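Protein-glutamine gamma-glutamyltransferase 2 (Pagrus major, PDB 1G0D) catalyses the calcium-dependent cross-linking of peptide-bound glutamine to lysine side chains or to other primary amines, with release of ammonia. Local coordinates at residues A221-N226 with W273-V278; T233-W236 with Y240-G243; K526-T531 with H538-R543. All coordinates share one frame; numbering follows the deposited sequence.

Contact 1 of 3, residues A221-N226 with W273-V278; sequences AMVNSN and WVFAAV
Around N224, whose amide lies on the ring of F275, two donors grip the carbonyl oxygen A221 O. S225 OG reaches A221 O at 2.8 Å, in the carbonyl plane and on a lone pair, while the backbone N226 N adds a longer bond of 3.2 Å to that oxygen. These bonds close the backbone around N224, whose side chain packs on helix 272-286, a case of an amide serving as a flat packing surface. With CG anti to the backbone N (chi1 173°), the amide extends over one face of the ring, the two planes only 12° apart. N224 CB sits almost above the ring centre, 3.7 Å from the centroid, and N224 OD1 lies 3.4 Å from F275 CE2. The amide nitrogen looks elsewhere, bonding to L232 O, which helps fix the rotation of the group. Alongside, V223 CG1 packs 3.8 Å from F275 CB. An alanine at F275 would remove the ring and probably open a gap beneath N224, setting its amide freer to tilt. That ring side chain is about 5 Å from the side chain of the active-site C272, at the start of the same helix. L232 of strand 232-234 fills in beside V274, F275 and V278, helix 253-261 packs against V274 and V278, and strand 169-176 brings W175 onto V274 and A277.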
ATOM      1  N   ALA A 221      -9.060  -8.537  -0.997  1.00 21.22           N
ATOM      2  CA  ALA A 221     -10.504  -8.375  -0.887  1.00 16.67           C
ATOM      3  C   ALA A 221     -10.974  -7.962   0.506  1.00 17.89           C
ATOM      4  O   ALA A 221     -11.937  -7.194   0.643  1.00 19.58           O
ATOM      5  CB  ALA A 221     -11.186  -9.658  -1.320  1.00 12.26           C
ATOM      6  N   MET A 222     -10.293  -8.448   1.538  1.00 19.35           N
ATOM      7  CA  MET A 222     -10.676  -8.142   2.920  1.00 19.60           C
ATOM      8  C   MET A 222     -10.257  -6.774   3.455  1.00 20.20           C
ATOM      9  O   MET A 222     -10.848  -6.273   4.423  1.00 22.25           O
ATOM     10  CB  MET A 222     -10.139  -9.222   3.844  1.00 17.00           C
ATOM     11  CG  MET A 222     -10.804 -10.563   3.626  1.00 17.85           C
ATOM     12  SD  MET A 222     -12.342 -10.672   4.557  1.00 17.51           S
ATOM     13  CE  MET A 222     -11.814  -9.828   6.151  1.00  8.78           C
ATOM     14  N   VAL A 223      -9.238  -6.176   2.839  1.00 18.10           N
ATOM     15  CA  VAL A 223      -8.754  -4.875   3.299  1.00 16.91           C
ATOM     16  C   VAL A 223      -9.804  -3.788   3.285  1.00 17.66           C
ATOM     17  O   VAL A 223      -9.876  -2.993   4.217  1.00 20.71           O
ATOM     18  CB  VAL A 223      -7.536  -4.417   2.503  1.00 12.09           C
ATOM     19  CG1 VAL A 223      -7.072  -3.031   2.969  1.00 11.94           C
ATOM     20  CG2 VAL A 223      -6.446  -5.428   2.689  1.00 11.62           C
ATOM     21  N   ASN A 224     -10.622  -3.740   2.244  1.00 19.00           N
ATOM     22  CA  ASN A 224     -11.658  -2.738   2.220  1.00 19.66           C
ATOM     23  C   ASN A 224     -12.970  -3.198   1.623  1.00 22.60           C
ATOM     24  O   ASN A 224     -14.006  -3.062   2.242  1.00 25.88           O
ATOM     25  CB  ASN A 224     -11.183  -1.496   1.484  1.00 18.39           C
ATOM     26  CG  ASN A 224     -12.291  -0.473   1.296  1.00 15.81           C
ATOM     27  OD1 ASN A 224     -12.509   0.043   0.205  1.00 14.36           O
ATOM     28  ND2 ASN A 224     -12.996  -0.178   2.370  1.00 21.25           N
ATOM     29  N   SER A 225     -12.931  -3.766   0.429  1.00 26.81           N
ATOM     30  CA  SER A 225     -14.164  -4.167  -0.227  1.00 26.67           C
ATOM     31  C   SER A 225     -15.169  -4.935   0.618  1.00 30.91           C
ATOM     32  O   SER A 225     -16.382  -4.733   0.451  1.00 35.51           O
ATOM     33  CB  SER A 225     -13.865  -4.952  -1.508  1.00 23.08           C
ATOM     34  OG  SER A 225     -13.753  -6.326  -1.235  1.00 24.59           O
ATOM     35  N   ASN A 226     -14.703  -5.817   1.508  1.00 32.14           N
ATOM     36  CA  ASN A 226     -15.638  -6.586   2.332  1.00 28.71           C
ATOM     37  C   ASN A 226     -16.205  -5.678   3.403  1.00 31.91           C
ATOM     38  O   ASN A 226     -15.503  -5.281   4.341  1.00 30.48           O
ATOM     39  CB  ASN A 226     -14.957  -7.794   2.958  1.00 26.15           C
ATOM     40  CG  ASN A 226     -15.887  -8.586   3.845  1.00 27.53           C
ATOM     41  OD1 ASN A 226     -16.535  -8.039   4.746  1.00 28.66           O
ATOM     42  ND2 ASN A 226     -15.964  -9.886   3.600  1.00 28.77           N
ATOM     43  N   TRP A 273      -4.152   4.778  -0.580  1.00 16.20           N
ATOM     44  CA  TRP A 273      -2.797   4.419  -0.105  1.00 16.35           C
ATOM     45  C   TRP A 273      -2.768   3.736   1.293  1.00 17.19           C
ATOM     46  O   TRP A 273      -1.806   3.033   1.613  1.00 19.97           O
ATOM     47  CB  TRP A 273      -1.844   5.634  -0.118  1.00 14.32           C
ATOM     48  CG  TRP A 273      -2.111   6.521   0.999  1.00 15.69           C
ATOM     49  CD1 TRP A 273      -1.567   6.456   2.248  1.00 16.24           C
ATOM     50  CD2 TRP A 273      -3.116   7.533   1.048  1.00 15.09           C
ATOM     51  NE1 TRP A 273      -2.180   7.355   3.076  1.00 14.78           N
ATOM     52  CE2 TRP A 273      -3.141   8.033   2.363  1.00 18.42           C
ATOM     53  CE3 TRP A 273      -4.006   8.064   0.107  1.00 13.09           C
ATOM     54  CZ2 TRP A 273      -4.025   9.042   2.762  1.00 15.38           C
ATOM     55  CZ3 TRP A 273      -4.874   9.055   0.497  1.00 10.87           C
ATOM     56  CH2 TRP A 273      -4.879   9.535   1.813  1.00 14.78           C
ATOM     57  N   VAL A 274      -3.791   3.938   2.129  1.00 14.33           N
ATOM     58  CA  VAL A 274      -3.852   3.269   3.440  1.00 11.49           C
ATOM     59  C   VAL A 274      -4.251   1.773   3.301  1.00 13.24           C
ATOM     60  O   VAL A 274      -3.867   0.939   4.134  1.00 16.26           O
ATOM     61  CB  VAL A 274      -4.889   3.932   4.362  1.00  8.33           C
ATOM     62  CG1 VAL A 274      -4.915   3.222   5.670  1.00  7.69           C
ATOM     63  CG2 VAL A 274      -4.537   5.327   4.609  1.00  8.76           C
ATOM     64  N   PHE A 275      -5.022   1.452   2.251  1.00 14.35           N
ATOM     65  CA  PHE A 275      -5.474   0.085   1.938  1.00 11.46           C
ATOM     66  C   PHE A 275      -4.259  -0.660   1.405  1.00 12.93           C
ATOM     67  O   PHE A 275      -4.038  -1.809   1.731  1.00 14.10           O
ATOM     68  CB  PHE A 275      -6.485   0.044   0.776  1.00 13.06           C
ATOM     69  CG  PHE A 275      -7.794   0.692   1.054  1.00 14.59           C
ATOM     70  CD1 PHE A 275      -8.242   0.876   2.357  1.00 17.36           C
ATOM     71  CD2 PHE A 275      -8.533   1.230  -0.009  1.00 18.84           C
ATOM     72  CE1 PHE A 275      -9.391   1.606   2.606  1.00 22.03           C
ATOM     73  CE2 PHE A 275      -9.696   1.971   0.213  1.00 18.26           C
ATOM     74  CZ  PHE A 275     -10.125   2.163   1.523  1.00 24.01           C
ATOM     75  N   ALA A 276      -3.507  -0.009   0.521  1.00 11.54           N
ATOM     76  CA  ALA A 276      -2.333  -0.622  -0.075  1.00  9.23           C
ATOM     77  C   ALA A 276      -1.277  -0.920   0.999  1.00 13.13           C
ATOM     78  O   ALA A 276      -0.781  -2.053   1.069  1.00 17.67           O
ATOM     79  CB  ALA A 276      -1.779   0.277  -1.142  1.00  2.38           C
ATOM     80  N   ALA A 277      -0.946   0.071   1.835  1.00 12.25           N
ATOM     81  CA  ALA A 277       0.021  -0.107   2.917  1.00 10.53           C
ATOM     82  C   ALA A 277      -0.413  -1.224   3.832  1.00 13.94           C
ATOM     83  O   ALA A 277       0.395  -2.047   4.166  1.00 21.45           O
ATOM     84  CB  ALA A 277       0.130   1.105   3.705  1.00 15.07           C
ATOM     85  N   VAL A 278      -1.679  -1.269   4.249  1.00 13.62           N
ATOM     86  CA  VAL A 278      -2.145  -2.360   5.125  1.00  6.95           C
ATOM     87  C   VAL A 278      -2.067  -3.701   4.367  1.00 12.57           C
ATOM     88  O   VAL A 278      -1.814  -4.743   4.956  1.00 16.30           O
ATOM     89  CB  VAL A 278      -3.604  -2.097   5.603  1.00  8.08           C
ATOM     90  CG1 VAL A 278      -4.195  -3.296   6.289  1.00  5.45           C
ATOM     91  CG2 VAL A 278      -3.628  -0.943   6.527  1.00  3.58           C
TER

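Contact 2 of 3, residues T233-W236 with Y240-G243; sequences TGRW and YTDG
R235 and Y240 meet along the flank of their side chains, sliding past each other in opposite directions. The aliphatic part of the arginine does the touching: R235 CG lies 3.4 Å from Y240 CD1, approaching the ring obliquely, and R235 CB is 3.8 Å from the same carbon. Because CG stands anti to the backbone N (chi1 -179°) and the chain then bends at chi2 (89°) and again at chi3, the arginine runs past the tyrosine, and its guanidinium ends up beside T241, the residue after the tyrosine, with R235 NH1 2.9 Å from T241 OG1. The backbone also takes part, since R235 O sits at the edge of the tyrosine ring, in its plane, 3.5 Å from Y240 CE1. In the fold this is a chain reversal after strand 232-234, in which the loop returns past R235, touching it through the side chains of Y240 and T241. The returning loop makes a further turn closed by a weak backbone bond, from G243 N to Y240 O at 3.4 Å, and T241 OG1 adds a weak bond to D242 OD2. The next shell sets these groups in place. R235 NH1 bonds to P239 O inside the reversal. E555 OE1 is hydrogen-bonded to Y240 OH, and so is Q271 NE2, which also donates to R235 O, clasping both arms from the residue before the nucleophile C272. Y269 packs on R235, Y240 and T241, and its own hydroxyl bonds to D242 N. Farther out, W236 packs on Y515, a residue important for catalytic activity.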
ATOM      1  N   THR A 233     -12.846   0.874   6.560  1.00 17.21           N
ATOM      2  CA  THR A 233     -14.023   1.475   5.983  1.00 13.93           C
ATOM      3  C   THR A 233     -13.475   2.636   5.144  1.00 13.50           C
ATOM      4  O   THR A 233     -12.634   3.412   5.614  1.00 13.57           O
ATOM      5  CB  THR A 233     -14.950   1.994   7.117  1.00 15.45           C
ATOM      6  OG1 THR A 233     -15.629   0.884   7.713  1.00 19.27           O
ATOM      7  CG2 THR A 233     -15.976   2.953   6.589  1.00 15.18           C
ATOM      8  N   GLY A 234     -13.914   2.757   3.896  1.00 13.67           N
ATOM      9  CA  GLY A 234     -13.417   3.857   3.095  1.00 12.36           C
ATOM     10  C   GLY A 234     -14.289   5.094   3.219  1.00 16.98           C
ATOM     11  O   GLY A 234     -15.514   4.994   3.287  1.00 18.34           O
ATOM     12  N   ARG A 235     -13.656   6.263   3.279  1.00 15.53           N
ATOM     13  CA  ARG A 235     -14.368   7.532   3.335  1.00 15.11           C
ATOM     14  C   ARG A 235     -13.546   8.444   2.436  1.00 19.36           C
ATOM     15  O   ARG A 235     -12.436   8.845   2.794  1.00 19.43           O
ATOM     16  CB  ARG A 235     -14.378   8.116   4.729  1.00 19.43           C
ATOM     17  CG  ARG A 235     -15.149   9.435   4.827  1.00 21.09           C
ATOM     18  CD  ARG A 235     -16.598   9.116   5.131  1.00 23.30           C
ATOM     19  NE  ARG A 235     -17.157  10.019   6.119  1.00 26.95           N
ATOM     20  CZ  ARG A 235     -18.167   9.702   6.923  1.00 24.47           C
ATOM     21  NH1 ARG A 235     -18.610  10.591   7.790  1.00 24.06           N
ATOM     22  NH2 ARG A 235     -18.737   8.503   6.863  1.00 22.47           N
ATOM     23  N   TRP A 236     -14.101   8.772   1.274  1.00 19.66           N
ATOM     24  CA  TRP A 236     -13.410   9.575   0.304  1.00 19.20           C
ATOM     25  C   TRP A 236     -13.477  11.059   0.506  1.00 21.54           C
ATOM     26  O   TRP A 236     -12.764  11.799  -0.177  1.00 22.69           O
ATOM     27  CB  TRP A 236     -13.859   9.140  -1.090  1.00 21.57           C
ATOM     28  CG  TRP A 236     -13.614   7.634  -1.227  1.00 21.26           C
ATOM     29  CD1 TRP A 236     -14.513   6.648  -0.971  1.00 26.27           C
ATOM     30  CD2 TRP A 236     -12.338   6.962  -1.423  1.00 23.39           C
ATOM     31  NE1 TRP A 236     -13.885   5.406  -0.976  1.00 29.24           N
ATOM     32  CE2 TRP A 236     -12.560   5.577  -1.246  1.00 22.54           C
ATOM     33  CE3 TRP A 236     -11.042   7.402  -1.719  1.00 22.54           C
ATOM     34  CZ2 TRP A 236     -11.543   4.637  -1.358  1.00 22.55           C
ATOM     35  CZ3 TRP A 236     -10.029   6.456  -1.834  1.00 23.11           C
ATOM     36  CH2 TRP A 236     -10.292   5.091  -1.652  1.00 23.02           C
ATOM     37  N   TYR A 240     -14.912  13.205   8.510  1.00 24.51           N
ATOM     38  CA  TYR A 240     -14.625  11.831   8.918  1.00 25.60           C
ATOM     39  C   TYR A 240     -15.167  11.662  10.300  1.00 32.20           C
ATOM     40  O   TYR A 240     -14.479  11.197  11.212  1.00 32.27           O
ATOM     41  CB  TYR A 240     -13.118  11.604   8.927  1.00 18.23           C
ATOM     42  CG  TYR A 240     -12.473  11.879   7.595  1.00 14.48           C
ATOM     43  CD1 TYR A 240     -12.656  11.018   6.507  1.00 15.64           C
ATOM     44  CD2 TYR A 240     -11.733  13.026   7.397  1.00 10.88           C
ATOM     45  CE1 TYR A 240     -12.118  11.314   5.262  1.00 12.20           C
ATOM     46  CE2 TYR A 240     -11.193  13.329   6.163  1.00 13.41           C
ATOM     47  CZ  TYR A 240     -11.388  12.477   5.107  1.00 14.73           C
ATOM     48  OH  TYR A 240     -10.848  12.818   3.890  1.00 20.89           O
ATOM     49  N   THR A 241     -16.438  12.009  10.427  1.00 38.02           N
ATOM     50  CA  THR A 241     -17.093  12.030  11.711  1.00 42.87           C
ATOM     51  C   THR A 241     -16.798  11.007  12.784  1.00 43.57           C
ATOM     52  O   THR A 241     -16.339  11.389  13.874  1.00 47.52           O
ATOM     53  CB  THR A 241     -18.612  12.175  11.549  1.00 42.82           C
ATOM     54  OG1 THR A 241     -19.100  11.202  10.628  1.00 52.64           O
ATOM     55  CG2 THR A 241     -18.929  13.556  11.022  1.00 43.92           C
ATOM     56  N   ASP A 242     -17.009   9.727  12.547  1.00 40.47           N
ATOM     57  CA  ASP A 242     -16.762   8.863  13.691  1.00 43.54           C
ATOM     58  C   ASP A 242     -15.592   7.928  13.577  1.00 39.60           C
ATOM     59  O   ASP A 242     -15.721   6.725  13.796  1.00 40.17           O
ATOM     60  CB  ASP A 242     -18.033   8.094  14.014  1.00 54.89           C
ATOM     61  CG  ASP A 242     -19.266   8.982  13.963  1.00 63.50           C
ATOM     62  OD1 ASP A 242     -19.443   9.809  14.902  1.00 65.96           O
ATOM     63  OD2 ASP A 242     -20.046   8.854  12.980  1.00 70.83           O
ATOM     64  N   GLY A 243     -14.439   8.492  13.255  1.00 34.25           N
ATOM     65  CA  GLY A 243     -13.260   7.674  13.084  1.00 31.24           C
ATOM     66  C   GLY A 243     -12.028   8.495  12.845  1.00 27.37           C
ATOM     67  O   GLY A 243     -12.066   9.701  13.014  1.00 27.16           O
TER

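Contact 3 of 3, residues K526-T531 with H538-R543; sequences KTISVT and HKEVMR
Segments 526-531 and 538-543 run antiparallel, 162° between their directions, but their axes come no nearer than 9.0 Å and no backbone hydrogen bond joins them; side chains bridge the distance. K526 makes the polar link. Its chain extends straight from the backbone (chi1 174°) and bends at the last torsion, so that the ammonium reaches two acceptors. K526 NZ forms a salt bridge with E540 OE2 at 2.9 Å, coming from above the carboxylate plane. It also donates to V541 O at 3.1 Å, tilted out of that carbonyl's plane, so one charged group pins both a side chain and the backbone of the facing strand. I528 and E540 point at each other from the two strands, I528 CG1 lying 3.3 Å from E540 OE2. Nearer the connecting turn, V530 CG2 lies over one face of the H538 ring, although the model sets the pair too close for its details to be trusted. Strands 525-532 and 536-544 are consecutive yet belong to different sheets, each as an edge strand, the first next to strand 502-513, the second next to strand 488-496. Such a pair, joined through side chains rather than backbone hydrogen bonds, is a beta-arch, here at the edge of the first of the two C-terminal beta-barrels of transglutaminases.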
ATOM      1  N   LYS A 526     -11.233  33.922 -14.023  1.00 50.57           N
ATOM      2  CA  LYS A 526     -10.814  35.181 -14.655  1.00 48.06           C
ATOM      3  C   LYS A 526     -10.535  34.960 -16.132  1.00 45.90           C
ATOM      4  O   LYS A 526      -9.841  34.024 -16.490  1.00 46.71           O
ATOM      5  CB  LYS A 526      -9.544  35.666 -13.949  1.00 49.71           C
ATOM      6  CG  LYS A 526      -8.821  36.880 -14.506  1.00 55.07           C
ATOM      7  CD  LYS A 526      -7.518  37.062 -13.688  1.00 61.17           C
ATOM      8  CE  LYS A 526      -6.690  38.284 -14.075  1.00 63.94           C
ATOM      9  NZ  LYS A 526      -5.240  37.917 -14.246  1.00 66.82           N
ATOM     10  N   THR A 527     -11.087  35.803 -16.991  1.00 44.27           N
ATOM     11  CA  THR A 527     -10.838  35.672 -18.423  1.00 43.26           C
ATOM     12  C   THR A 527     -10.188  36.934 -18.946  1.00 44.87           C
ATOM     13  O   THR A 527     -10.636  38.032 -18.655  1.00 47.33           O
ATOM     14  CB  THR A 527     -12.107  35.433 -19.209  1.00 39.69           C
ATOM     15  OG1 THR A 527     -12.500  34.068 -19.039  1.00 43.33           O
ATOM     16  CG2 THR A 527     -11.868  35.687 -20.683  1.00 33.12           C
ATOM     17  N   ILE A 528      -9.129  36.768 -19.723  1.00 45.63           N
ATOM     18  CA  ILE A 528      -8.404  37.894 -20.265  1.00 44.58           C
ATOM     19  C   ILE A 528      -8.337  37.780 -21.751  1.00 44.24           C
ATOM     20  O   ILE A 528      -8.523  36.701 -22.307  1.00 44.18           O
ATOM     21  CB  ILE A 528      -6.955  37.932 -19.714  1.00 45.88           C
ATOM     22  CG1 ILE A 528      -6.703  39.274 -19.039  1.00 48.50           C
ATOM     23  CG2 ILE A 528      -5.928  37.704 -20.834  1.00 42.23           C
ATOM     24  CD1 ILE A 528      -7.625  39.566 -17.870  1.00 51.94           C
ATOM     25  N   SER A 529      -8.094  38.907 -22.396  1.00 45.57           N
ATOM     26  CA  SER A 529      -7.937  38.910 -23.837  1.00 47.21           C
ATOM     27  C   SER A 529      -6.456  39.130 -24.007  1.00 45.38           C
ATOM     28  O   SER A 529      -5.851  40.006 -23.374  1.00 45.84           O
ATOM     29  CB  SER A 529      -8.740  40.021 -24.494  1.00 51.26           C
ATOM     30  OG  SER A 529      -9.943  39.484 -25.027  1.00 55.99           O
ATOM     31  N   VAL A 530      -5.872  38.327 -24.873  1.00 43.30           N
ATOM     32  CA  VAL A 530      -4.449  38.369 -25.043  1.00 41.71           C
ATOM     33  C   VAL A 530      -3.990  38.485 -26.491  1.00 42.85           C
ATOM     34  O   VAL A 530      -4.657  37.980 -27.411  1.00 42.22           O
ATOM     35  CB  VAL A 530      -3.874  37.073 -24.354  1.00 40.20           C
ATOM     36  CG1 VAL A 530      -3.159  36.170 -25.331  1.00 37.34           C
ATOM     37  CG2 VAL A 530      -2.995  37.451 -23.219  1.00 43.77           C
ATOM     38  N   THR A 531      -2.901  39.223 -26.703  1.00 42.68           N
ATOM     39  CA  THR A 531      -2.294  39.267 -28.039  1.00 44.26           C
ATOM     40  C   THR A 531      -0.825  39.066 -27.758  1.00 41.13           C
ATOM     41  O   THR A 531      -0.153  39.927 -27.188  1.00 45.25           O
ATOM     42  CB  THR A 531      -2.503  40.579 -28.846  1.00 46.78           C
ATOM     43  OG1 THR A 531      -1.974  40.382 -30.175  1.00 45.45           O
ATOM     44  CG2 THR A 531      -1.823  41.771 -28.168  1.00 47.36           C
ATOM     45  N   HIS A 538       3.491  35.730 -23.287  1.00 42.24           N
ATOM     46  CA  HIS A 538       2.704  36.536 -22.352  1.00 40.26           C
ATOM     47  C   HIS A 538       2.499  35.812 -21.019  1.00 38.51           C
ATOM     48  O   HIS A 538       2.031  34.681 -20.982  1.00 38.55           O
ATOM     49  CB  HIS A 538       1.336  36.877 -22.976  1.00 42.40           C
ATOM     50  CG  HIS A 538       0.338  37.425 -22.005  1.00 44.07           C
ATOM     51  ND1 HIS A 538       0.216  38.774 -21.741  1.00 47.12           N
ATOM     52  CD2 HIS A 538      -0.586  36.810 -21.230  1.00 48.88           C
ATOM     53  CE1 HIS A 538      -0.732  38.965 -20.842  1.00 47.29           C
ATOM     54  NE2 HIS A 538      -1.239  37.789 -20.518  1.00 49.07           N
ATOM     55  N   LYS A 539       2.847  36.478 -19.928  1.00 38.00           N
ATOM     56  CA  LYS A 539       2.684  35.897 -18.606  1.00 42.32           C
ATOM     57  C   LYS A 539       1.619  36.610 -17.777  1.00 42.21           C
ATOM     58  O   LYS A 539       1.732  37.803 -17.504  1.00 43.99           O
ATOM     59  CB  LYS A 539       3.995  35.943 -17.835  1.00 45.60           C
ATOM     60  CG  LYS A 539       5.098  35.072 -18.401  1.00 53.87           C
ATOM     61  CD  LYS A 539       6.157  34.834 -17.325  1.00 61.74           C
ATOM     62  CE  LYS A 539       7.555  34.612 -17.900  1.00 64.64           C
ATOM     63  NZ  LYS A 539       8.619  34.668 -16.839  1.00 66.19           N
ATOM     64  N   GLU A 540       0.587  35.872 -17.377  1.00 41.22           N
ATOM     65  CA  GLU A 540      -0.481  36.417 -16.550  1.00 39.20           C
ATOM     66  C   GLU A 540      -0.378  35.773 -15.188  1.00 36.17           C
ATOM     67  O   GLU A 540       0.043  34.623 -15.059  1.00 35.11           O
ATOM     68  CB  GLU A 540      -1.853  36.108 -17.142  1.00 42.95           C
ATOM     69  CG  GLU A 540      -2.411  37.219 -18.005  1.00 52.53           C
ATOM     70  CD  GLU A 540      -3.188  38.240 -17.208  1.00 56.93           C
ATOM     71  OE1 GLU A 540      -2.563  39.222 -16.759  1.00 58.88           O
ATOM     72  OE2 GLU A 540      -4.414  38.059 -17.032  1.00 59.63           O
ATOM     73  N   VAL A 541      -0.748  36.525 -14.167  1.00 34.72           N
ATOM     74  CA  VAL A 541      -0.696  36.046 -12.799  1.00 34.30           C
ATOM     75  C   VAL A 541      -2.069  35.949 -12.123  1.00 36.19           C
ATOM     76  O   VAL A 541      -2.994  36.725 -12.394  1.00 35.83           O
ATOM     77  CB  VAL A 541       0.210  36.968 -11.949  1.00 29.98           C
ATOM     78  CG1 VAL A 541       0.128  36.584 -10.494  1.00 31.75           C
ATOM     79  CG2 VAL A 541       1.637  36.878 -12.450  1.00 33.95           C
ATOM     80  N   MET A 542      -2.203  34.961 -11.251  1.00 36.91           N
ATOM     81  CA  MET A 542      -3.428  34.778 -10.511  1.00 37.95           C
ATOM     82  C   MET A 542      -2.996  34.696  -9.077  1.00 36.39           C
ATOM     83  O   MET A 542      -2.225  33.825  -8.718  1.00 36.45           O
ATOM     84  CB  MET A 542      -4.103  33.483 -10.930  1.00 40.53           C
ATOM     85  CG  MET A 542      -5.349  33.119 -10.128  1.00 43.18           C
ATOM     86  SD  MET A 542      -6.250  31.747 -10.914  1.00 49.50           S
ATOM     87  CE  MET A 542      -5.182  31.429 -12.372  1.00 34.90           C
ATOM     88  N   ARG A 543      -3.473  35.609  -8.248  1.00 35.97           N
ATOM     89  CA  ARG A 543      -3.074  35.572  -6.862  1.00 34.30           C
ATOM     90  C   ARG A 543      -4.108  34.925  -6.002  1.00 35.03           C
ATOM     91  O   ARG A 543      -5.218  35.438  -5.867  1.00 36.44           O
ATOM     92  CB  ARG A 543      -2.803  36.968  -6.333  1.00 33.02           C
ATOM     93  CG  ARG A 543      -2.403  36.993  -4.868  1.00 32.42           C
ATOM     94  CD  ARG A 543      -1.531  38.199  -4.559  1.00 31.23           C
ATOM     95  NE  ARG A 543      -1.056  38.172  -3.183  1.00 32.45           N
ATOM     96  CZ  ARG A 543       0.154  37.752  -2.815  1.00 34.74           C
ATOM     97  NH1 ARG A 543       1.022  37.319  -3.724  1.00 31.39           N
ATOM     98  NH2 ARG A 543       0.502  37.774  -1.532  1.00 37.67           N
TER

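Contacts 1 and 2 form one neighbourhood and contact 3 a separate one. Along the chain, contact 2 is nested in the loop that contact 1 closes, its residues lying between the two segments of contact 1; their centres are 14 Å apart and they touch, F275 CE2 lying 3.6 Å from W236 CZ2. Both lie in the catalytic core, near C272, and shape the surroundings of the active site. Contact 3 follows later, its centre 44 Å from that of contact 1 and 40 Å from that of contact 2, with nearest atoms about 25 and 24 Å away. It joins two sheets of the distant barrel, which contains residues thought, by similarity, to bind GTP.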